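Local structure of pseudoaglycone deacetylase Dbv21 (Actinoplanes teichomyceticus, 3DFI) at residues L11-H16 and V149-A154; L96-R101 and G156-H161. The protein probably removes the acetyl group from the sugar of the A40926 pseudoaglycone, as a zinc-dependent deacetylase of the PIG-L family in glycopeptide antibiotic biosynthesis. All coordinates share one frame; numbering follows the deposited sequence.

Contact 1 (L11-H16 and V149-A154). With ZN (zinc ion), chain B.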
ATOM      1  N   LEU A  11       2.508  -3.551  11.044  1.00 49.70           N
ATOM      2  CA  LEU A  11       2.884  -4.208   9.802  1.00 49.78           C
ATOM      3  C   LEU A  11       1.909  -3.799   8.702  1.00 50.33           C
ATOM      4  O   LEU A  11       0.737  -4.161   8.741  1.00 50.56           O
ATOM      5  CB  LEU A  11       2.890  -5.718   9.962  1.00 49.95           C
ATOM      6  CG  LEU A  11       3.288  -6.569   8.748  1.00 50.59           C
ATOM      7  CD1 LEU A  11       4.729  -6.269   8.206  1.00 48.22           C
ATOM      8  CD2 LEU A  11       3.110  -8.057   9.113  1.00 49.09           C
ATOM      9  N   ALA A  12       2.391  -3.014   7.742  1.00 48.80           N
ATOM     10  CA  ALA A  12       1.564  -2.652   6.595  1.00 49.02           C
ATOM     11  C   ALA A  12       1.896  -3.578   5.427  1.00 48.68           C
ATOM     12  O   ALA A  12       3.077  -3.819   5.143  1.00 49.20           O
ATOM     13  CB  ALA A  12       1.783  -1.192   6.217  1.00 47.39           C
ATOM     14  N   ILE A  13       0.862  -4.129   4.797  1.00 49.07           N
ATOM     15  CA  ILE A  13       1.032  -5.023   3.642  1.00 49.46           C
ATOM     16  C   ILE A  13       0.655  -4.266   2.372  1.00 49.18           C
ATOM     17  O   ILE A  13      -0.538  -4.046   2.101  1.00 49.57           O
ATOM     18  CB  ILE A  13       0.178  -6.342   3.761  1.00 49.42           C
ATOM     19  CG1 ILE A  13       0.261  -6.985   5.163  1.00 48.24           C
ATOM     20  CG2 ILE A  13       0.567  -7.363   2.661  1.00 48.69           C
ATOM     21  CD1 ILE A  13       1.637  -7.596   5.499  1.00 49.10           C
ATOM     22  N   SER A  14       1.668  -3.853   1.606  1.00 49.29           N
ATOM     23  CA  SER A  14       1.445  -3.062   0.380  1.00 48.76           C
ATOM     24  C   SER A  14       1.407  -4.024  -0.819  1.00 48.79           C
ATOM     25  O   SER A  14       2.279  -4.897  -0.922  1.00 49.39           O
ATOM     26  CB  SER A  14       2.564  -2.036   0.191  1.00 48.77           C
ATOM     27  OG  SER A  14       2.322  -1.224  -0.938  1.00 48.21           O
ATOM     28  N   PRO A  15       0.387  -3.905  -1.705  1.00 47.85           N
ATOM     29  CA  PRO A  15       0.414  -4.747  -2.907  1.00 47.55           C
ATOM     30  C   PRO A  15       1.661  -4.519  -3.776  1.00 47.83           C
ATOM     31  O   PRO A  15       2.393  -5.471  -4.050  1.00 47.78           O
ATOM     32  CB  PRO A  15      -0.880  -4.372  -3.623  1.00 47.31           C
ATOM     33  CG  PRO A  15      -1.771  -3.875  -2.507  1.00 47.22           C
ATOM     34  CD  PRO A  15      -0.853  -3.104  -1.629  1.00 47.46           C
ATOM     35  N   HIS A  16       1.923  -3.260  -4.129  1.00 47.63           N
ATOM     36  CA  HIS A  16       3.013  -2.858  -5.022  1.00 48.41           C
ATOM     37  C   HIS A  16       3.945  -1.863  -4.328  1.00 49.00           C
ATOM     38  O   HIS A  16       3.616  -1.297  -3.270  1.00 48.79           O
ATOM     39  CB  HIS A  16       2.451  -2.162  -6.280  1.00 47.87           C
ATOM     40  CG  HIS A  16       1.468  -2.979  -7.053  1.00 47.72           C
ATOM     41  ND1 HIS A  16       0.153  -2.594  -7.224  1.00 48.08           N
ATOM     42  CD2 HIS A  16       1.608  -4.159  -7.714  1.00 46.00           C
ATOM     43  CE1 HIS A  16      -0.479  -3.507  -7.946  1.00 48.02           C
ATOM     44  NE2 HIS A  16       0.385  -4.460  -8.265  1.00 48.06           N
ATOM     45  N   VAL A 149      -2.087  -4.733  11.968  1.00 48.79           N
ATOM     46  CA  VAL A 149      -1.838  -4.968  10.543  1.00 49.84           C
ATOM     47  C   VAL A 149      -2.712  -4.054   9.677  1.00 49.82           C
ATOM     48  O   VAL A 149      -3.889  -3.911   9.950  1.00 49.45           O
ATOM     49  CB  VAL A 149      -2.126  -6.454  10.172  1.00 50.20           C
ATOM     50  CG1 VAL A 149      -2.172  -6.654   8.651  1.00 51.73           C
ATOM     51  CG2 VAL A 149      -1.061  -7.401  10.806  1.00 50.23           C
ATOM     52  N   LEU A 150      -2.122  -3.459   8.634  1.00 49.81           N
ATOM     53  CA  LEU A 150      -2.852  -2.665   7.657  1.00 50.21           C
ATOM     54  C   LEU A 150      -2.679  -3.235   6.260  1.00 49.96           C
ATOM     55  O   LEU A 150      -1.594  -3.687   5.900  1.00 49.78           O
ATOM     56  CB  LEU A 150      -2.361  -1.190   7.646  1.00 50.19           C
ATOM     57  CG  LEU A 150      -2.350  -0.507   9.024  1.00 52.25           C
ATOM     58  CD1 LEU A 150      -1.607   0.821   8.952  1.00 52.45           C
ATOM     59  CD2 LEU A 150      -3.756  -0.306   9.516  1.00 50.97           C
ATOM     60  N   THR A 151      -3.738  -3.170   5.459  1.00 49.72           N
ATOM     61  CA  THR A 151      -3.591  -3.366   4.025  1.00 49.13           C
ATOM     62  C   THR A 151      -4.660  -2.552   3.289  1.00 49.49           C
ATOM     63  O   THR A 151      -5.439  -1.848   3.912  1.00 49.24           O
ATOM     64  CB  THR A 151      -3.584  -4.851   3.603  1.00 49.05           C
ATOM     65  OG1 THR A 151      -3.124  -4.950   2.247  1.00 50.30           O
ATOM     66  CG2 THR A 151      -4.991  -5.497   3.729  1.00 46.53           C
ATOM     67  N   CYS A 152      -4.671  -2.630   1.965  1.00 49.72           N
ATOM     68  CA  CYS A 152      -5.560  -1.801   1.154  1.00 49.53           C
ATOM     69  C   CYS A 152      -6.982  -2.317   1.178  1.00 49.51           C
ATOM     70  O   CYS A 152      -7.208  -3.505   1.277  1.00 50.52           O
ATOM     71  CB  CYS A 152      -5.049  -1.775  -0.293  1.00 49.77           C
ATOM     72  SG  CYS A 152      -4.977  -3.453  -1.072  1.00 51.95           S
ATOM     73  N   VAL A 153      -7.954  -1.429   1.028  1.00 49.41           N
ATOM     74  CA  VAL A 153      -9.342  -1.875   0.863  1.00 49.04           C
ATOM     75  C   VAL A 153      -9.618  -2.360  -0.565  1.00 48.51           C
ATOM     76  O   VAL A 153     -10.624  -3.016  -0.808  1.00 48.07           O
ATOM     77  CB  VAL A 153     -10.364  -0.784   1.327  1.00 48.66           C
ATOM     78  CG1 VAL A 153     -10.618   0.240   0.250  1.00 48.61           C
ATOM     79  CG2 VAL A 153     -11.700  -1.423   1.775  1.00 48.40           C
ATOM     80  N   ALA A 154      -8.711  -2.029  -1.490  1.00 48.44           N
ATOM     81  CA  ALA A 154      -8.790  -2.400  -2.923  1.00 48.71           C
ATOM     82  C   ALA A 154      -9.841  -1.629  -3.751  1.00 49.93           C
ATOM     83  O   ALA A 154     -10.460  -2.169  -4.676  1.00 49.73           O
ATOM     84  CB  ALA A 154      -8.881  -3.956  -3.143  1.00 47.70           C
TER
HETATM   85 ZN    ZN B 300      -0.868  -0.835  -6.475  1.00 45.98          ZN
HETATM   86  O   HOH W   1       0.989   0.581  -7.330  1.00 41.04           O
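Leu11 and Ala12 pair with Val149 and Leu150 as neighbouring parallel strands, their short axes 19° apart. Two backbone hydrogen bonds carry the pairing, and both engage Leu150: its N donates to Leu11 O at 2.9 Å, and its O accepts from Ile13 N at 2.7 Å. CA-H...O contacts from Val149 to Leu11 O and from Ala12 to Leu150 O accompany them.

Further on, a side chain takes over the hydrogen bonding. Thr151 OG1 donates to Ile13 O at 2.7 Å, tilted 18° from the carbonyl plane. The torsion that sets OG1 anti to the backbone N (chi1 -166°) hands the hydroxyl to the neighbouring strand, so that a buried threonine oxygen and a buried carbonyl satisfy each other.

Apolar contacts divide between the two faces of the sheet. Ile13 CG1 meets Val149 CG1 at 4.3 Å on the face covered by helix 159-174, where Thr168 touches both side chains; Ala12 CB lies against Leu150 CB on the other. Beyond the paired residues, Pro15 CG rests on Cys152 SG at 3.5 Å.

Metal binding follows directly. Ser14 OG donates to His16 O in the carbonyl plane at 2.7 Å, fastening the loop after the strand; the same oxygen also bonds Ala20 N. Pro15 CB lies above the rim of one face of the His16 ring. His16 ND1 binds the zinc ion at 2.2 Å, with Asp19 and His161 as the other protein ligands. Adjacent parallel strands, one followed by a zinc-ligand loop and the other by a helix bearing a second ligand, are characteristic of the Rossmann-like α/β fold of PIG-L deacetylases.

Contact 2 (L96-R101 and G156-H161). With ZN (zinc ion), chain B.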
ATOM      1  N   LEU A  96       5.515 -11.656  -8.501  1.00 50.78           N
ATOM      2  CA  LEU A  96       5.773 -10.892  -9.718  1.00 53.68           C
ATOM      3  C   LEU A  96       4.566 -10.099 -10.135  1.00 55.12           C
ATOM      4  O   LEU A  96       3.457 -10.627 -10.193  1.00 54.80           O
ATOM      5  CB  LEU A  96       6.235 -11.797 -10.880  1.00 54.14           C
ATOM      6  CG  LEU A  96       7.563 -12.529 -10.686  1.00 55.04           C
ATOM      7  CD1 LEU A  96       7.860 -13.516 -11.834  1.00 56.71           C
ATOM      8  CD2 LEU A  96       8.683 -11.519 -10.503  1.00 55.26           C
ATOM      9  N   ASP A  97       4.811  -8.825 -10.445  1.00 57.34           N
ATOM     10  CA  ASP A  97       3.771  -7.886 -10.822  1.00 59.33           C
ATOM     11  C   ASP A  97       2.979  -8.430 -11.987  1.00 59.72           C
ATOM     12  O   ASP A  97       3.517  -9.144 -12.857  1.00 59.01           O
ATOM     13  CB  ASP A  97       4.374  -6.523 -11.176  1.00 60.43           C
ATOM     14  CG  ASP A  97       3.395  -5.367 -10.947  1.00 63.54           C
ATOM     15  OD1 ASP A  97       2.333  -5.329 -11.618  1.00 66.83           O
ATOM     16  OD2 ASP A  97       3.707  -4.472 -10.118  1.00 67.61           O
ATOM     17  N   ALA A  98       1.684  -8.105 -11.977  1.00 60.96           N
ATOM     18  CA  ALA A  98       0.741  -8.588 -12.992  1.00 61.47           C
ATOM     19  C   ALA A  98       1.353  -8.490 -14.377  1.00 61.65           C
ATOM     20  O   ALA A  98       1.139  -9.358 -15.223  1.00 61.44           O
ATOM     21  CB  ALA A  98      -0.578  -7.800 -12.913  1.00 61.78           C
ATOM     22  N   ILE A  99       2.162  -7.444 -14.562  1.00 62.03           N
ATOM     23  CA  ILE A  99       2.767  -7.094 -15.842  1.00 62.46           C
ATOM     24  C   ILE A  99       3.880  -8.036 -16.356  1.00 62.13           C
ATOM     25  O   ILE A  99       4.220  -7.984 -17.539  1.00 62.10           O
ATOM     26  CB  ILE A  99       3.267  -5.594 -15.834  1.00 63.02           C
ATOM     27  CG1 ILE A  99       4.458  -5.404 -14.875  1.00 63.28           C
ATOM     28  CG2 ILE A  99       2.103  -4.621 -15.485  1.00 63.17           C
ATOM     29  CD1 ILE A  99       5.218  -4.091 -15.048  1.00 62.89           C
ATOM     30  N   TYR A 100       4.456  -8.866 -15.481  1.00 61.64           N
ATOM     31  CA  TYR A 100       5.477  -9.856 -15.897  1.00 61.13           C
ATOM     32  C   TYR A 100       4.851 -11.264 -15.873  1.00 61.57           C
ATOM     33  O   TYR A 100       5.560 -12.278 -15.964  1.00 60.65           O
ATOM     34  CB  TYR A 100       6.760  -9.823 -15.019  1.00 60.43           C
ATOM     35  CG  TYR A 100       7.347  -8.437 -14.730  1.00 59.70           C
ATOM     36  CD1 TYR A 100       8.031  -7.730 -15.722  1.00 58.48           C
ATOM     37  CD2 TYR A 100       7.228  -7.849 -13.464  1.00 56.87           C
ATOM     38  CE1 TYR A 100       8.566  -6.461 -15.475  1.00 57.83           C
ATOM     39  CE2 TYR A 100       7.762  -6.568 -13.200  1.00 56.54           C
ATOM     40  CZ  TYR A 100       8.429  -5.884 -14.222  1.00 58.16           C
ATOM     41  OH  TYR A 100       8.967  -4.627 -14.016  1.00 58.22           O
ATOM     42  N   ARG A 101       3.522 -11.305 -15.737  1.00 62.12           N
ATOM     43  CA  ARG A 101       2.761 -12.566 -15.720  1.00 63.34           C
ATOM     44  C   ARG A 101       1.388 -12.396 -16.386  1.00 63.64           C
ATOM     45  O   ARG A 101       0.664 -13.373 -16.619  1.00 64.48           O
ATOM     46  CB  ARG A 101       2.602 -13.106 -14.288  1.00 63.20           C
ATOM     47  CG  ARG A 101       2.228 -12.044 -13.267  1.00 64.21           C
ATOM     48  CD  ARG A 101       1.858 -12.632 -11.930  1.00 63.65           C
ATOM     49  NE  ARG A 101       0.415 -12.594 -11.732  1.00 64.71           N
ATOM     50  CZ  ARG A 101      -0.226 -11.710 -10.978  1.00 63.83           C
ATOM     51  NH1 ARG A 101       0.442 -10.773 -10.310  1.00 62.40           N
ATOM     52  NH2 ARG A 101      -1.549 -11.773 -10.889  1.00 63.89           N
ATOM     53  N   GLY A 156     -10.378   0.783  -6.683  1.00 52.80           N
ATOM     54  CA  GLY A 156      -9.654   0.792  -7.973  1.00 53.36           C
ATOM     55  C   GLY A 156      -9.618  -0.602  -8.593  1.00 53.87           C
ATOM     56  O   GLY A 156      -9.217  -0.768  -9.751  1.00 53.69           O
ATOM     57  N   LYS A 157     -10.030  -1.590  -7.792  1.00 53.46           N
ATOM     58  CA  LYS A 157     -10.197  -3.002  -8.188  1.00 53.81           C
ATOM     59  C   LYS A 157      -8.999  -3.685  -8.885  1.00 53.21           C
ATOM     60  O   LYS A 157      -9.187  -4.629  -9.643  1.00 53.23           O
ATOM     61  CB  LYS A 157     -11.466  -3.190  -9.036  1.00 53.79           C
ATOM     62  CG  LYS A 157     -12.779  -2.795  -8.361  1.00 53.95           C
ATOM     63  CD  LYS A 157     -13.982  -3.006  -9.301  1.00 54.43           C
ATOM     64  CE  LYS A 157     -13.929  -2.085 -10.534  1.00 55.37           C
ATOM     65  NZ  LYS A 157     -15.167  -2.178 -11.390  1.00 55.10           N
ATOM     66  N   HIS A 158      -7.781  -3.227  -8.629  1.00 52.54           N
ATOM     67  CA  HIS A 158      -6.616  -3.902  -9.196  1.00 52.20           C
ATOM     68  C   HIS A 158      -6.555  -5.354  -8.677  1.00 51.61           C
ATOM     69  O   HIS A 158      -6.704  -5.587  -7.483  1.00 51.22           O
ATOM     70  CB  HIS A 158      -5.337  -3.160  -8.842  1.00 51.95           C
ATOM     71  CG  HIS A 158      -4.170  -3.550  -9.689  1.00 53.18           C
ATOM     72  ND1 HIS A 158      -3.569  -4.789  -9.605  1.00 50.36           N
ATOM     73  CD2 HIS A 158      -3.503  -2.870 -10.655  1.00 53.20           C
ATOM     74  CE1 HIS A 158      -2.579  -4.855 -10.478  1.00 52.11           C
ATOM     75  NE2 HIS A 158      -2.516  -3.703 -11.126  1.00 53.13           N
ATOM     76  N   PRO A 159      -6.344  -6.335  -9.580  1.00 51.33           N
ATOM     77  CA  PRO A 159      -6.363  -7.720  -9.085  1.00 50.73           C
ATOM     78  C   PRO A 159      -5.272  -8.006  -8.034  1.00 50.30           C
ATOM     79  O   PRO A 159      -5.496  -8.829  -7.154  1.00 50.67           O
ATOM     80  CB  PRO A 159      -6.169  -8.564 -10.349  1.00 50.90           C
ATOM     81  CG  PRO A 159      -6.417  -7.613 -11.527  1.00 51.21           C
ATOM     82  CD  PRO A 159      -6.076  -6.248 -11.033  1.00 51.11           C
ATOM     83  N   ASP A 160      -4.125  -7.320  -8.099  1.00 49.06           N
ATOM     84  CA  ASP A 160      -3.078  -7.475  -7.077  1.00 48.30           C
ATOM     85  C   ASP A 160      -3.501  -6.920  -5.721  1.00 47.69           C
ATOM     86  O   ASP A 160      -3.075  -7.432  -4.675  1.00 46.73           O
ATOM     87  CB  ASP A 160      -1.749  -6.818  -7.509  1.00 47.31           C
ATOM     88  CG  ASP A 160      -1.133  -7.489  -8.742  1.00 48.44           C
ATOM     89  OD1 ASP A 160      -0.160  -6.930  -9.308  1.00 46.60           O
ATOM     90  OD2 ASP A 160      -1.628  -8.567  -9.149  1.00 46.52           O
ATOM     91  N   HIS A 161      -4.311  -5.866  -5.748  1.00 46.90           N
ATOM     92  CA  HIS A 161      -4.831  -5.252  -4.531  1.00 47.15           C
ATOM     93  C   HIS A 161      -5.863  -6.156  -3.902  1.00 46.97           C
ATOM     94  O   HIS A 161      -5.843  -6.366  -2.714  1.00 46.60           O
ATOM     95  CB  HIS A 161      -5.455  -3.883  -4.833  1.00 47.26           C
ATOM     96  CG  HIS A 161      -4.450  -2.798  -5.046  1.00 47.26           C
ATOM     97  ND1 HIS A 161      -4.607  -1.532  -4.534  1.00 49.56           N
ATOM     98  CD2 HIS A 161      -3.268  -2.789  -5.716  1.00 49.06           C
ATOM     99  CE1 HIS A 161      -3.578  -0.778  -4.894  1.00 48.75           C
ATOM    100  NE2 HIS A 161      -2.751  -1.518  -5.607  1.00 48.43           N
TER
HETATM  101 ZN    ZN B 300      -0.868  -0.835  -6.475  1.00 45.98          ZN
HETATM  102  O   HOH W   2       0.383  -3.801 -12.519  1.00 58.58           O
HETATM  103  O   HOH W   3      -3.336 -10.328 -10.162  1.00 77.31           O
HETATM  104  O   HOH W   1       0.989   0.581  -7.330  1.00 41.04           O
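Asp160 and Arg101 form the salt bridge that ties the loop 96-101 to the start of helix 159-174. NH1 of Arg101 reaches OD2 of Asp160 at 3.2 Å, lying on the syn side of the carboxylate but 33° out of its plane. The same NH1 donates to Leu96 O at 3.0 Å and 171°, a straighter bond that closes the loop on itself. Both acceptors lie at the edge of the guanidinium, near its plane, and Ala98 CA sits above one face, toward its rim; the arginine chain, bent at chi3 (-105°), curls back over its own loop to get there.

The closely packed part centres on the buried Asp160. Its OD1 receives a weak bond from Ala98 N and lies 3.7 Å from Ala98 CB, but its stronger partner is NE2 of the zinc ligand His16. Asp97 OD1 stands 3.8 Å from Asp160 OD1, the two side chains crossing at about a right angle; Arg101 NH1 on OD2, and His16 NE2 with the weak Ala98 N on OD1, probably ease this proximity of like charges.

Towards the exposed Arg101 the contact is looser, and a water there donates to Asp160 OD2; its leg to Arg101 NH2 is modelled too short and is doubtful. Another water lies apart from this edge, between Asp97 and His158. It donates to Asp97 OD1 at 2.6 Å and also meets His158 NE2, so the link between these two side chains runs through water.

His158 serves as N-cap of the helix, its ND1 accepting from Asp160 N in the ring plane at 3.0 Å. One residue after Asp160, His161 NE2 binds zinc. A capped helix start that carries a metal histidine, preceded by an aspartate bonded to another ligand histidine, makes a zinc site with a second-shell aspartate, consistent with a PIG-L deacetylase.

In the fold
The centres of the two contacts lie about 14 Å apart, and their segments alternate along the chain: 11-16, 96-101, 149-154, then 156-161. Contact 1 joins two inner strands of the mixed sheet, about 5 Å from the centre of the molecule (centre to centre); contact 2 lies further out, where the loop following strand 89-92 meets helix 159-174. Strand 148-152 leads straight into that helix, so the second half of each contact belongs to one continuous strand-loop-helix unit. Each contact supplies a histidine to the same zinc ion, and one metal-bound water belongs to both. The segment after strand 9-14 and the start of helix 159-174 thus supply the ligands, while loop 96-101 packs against that helix start.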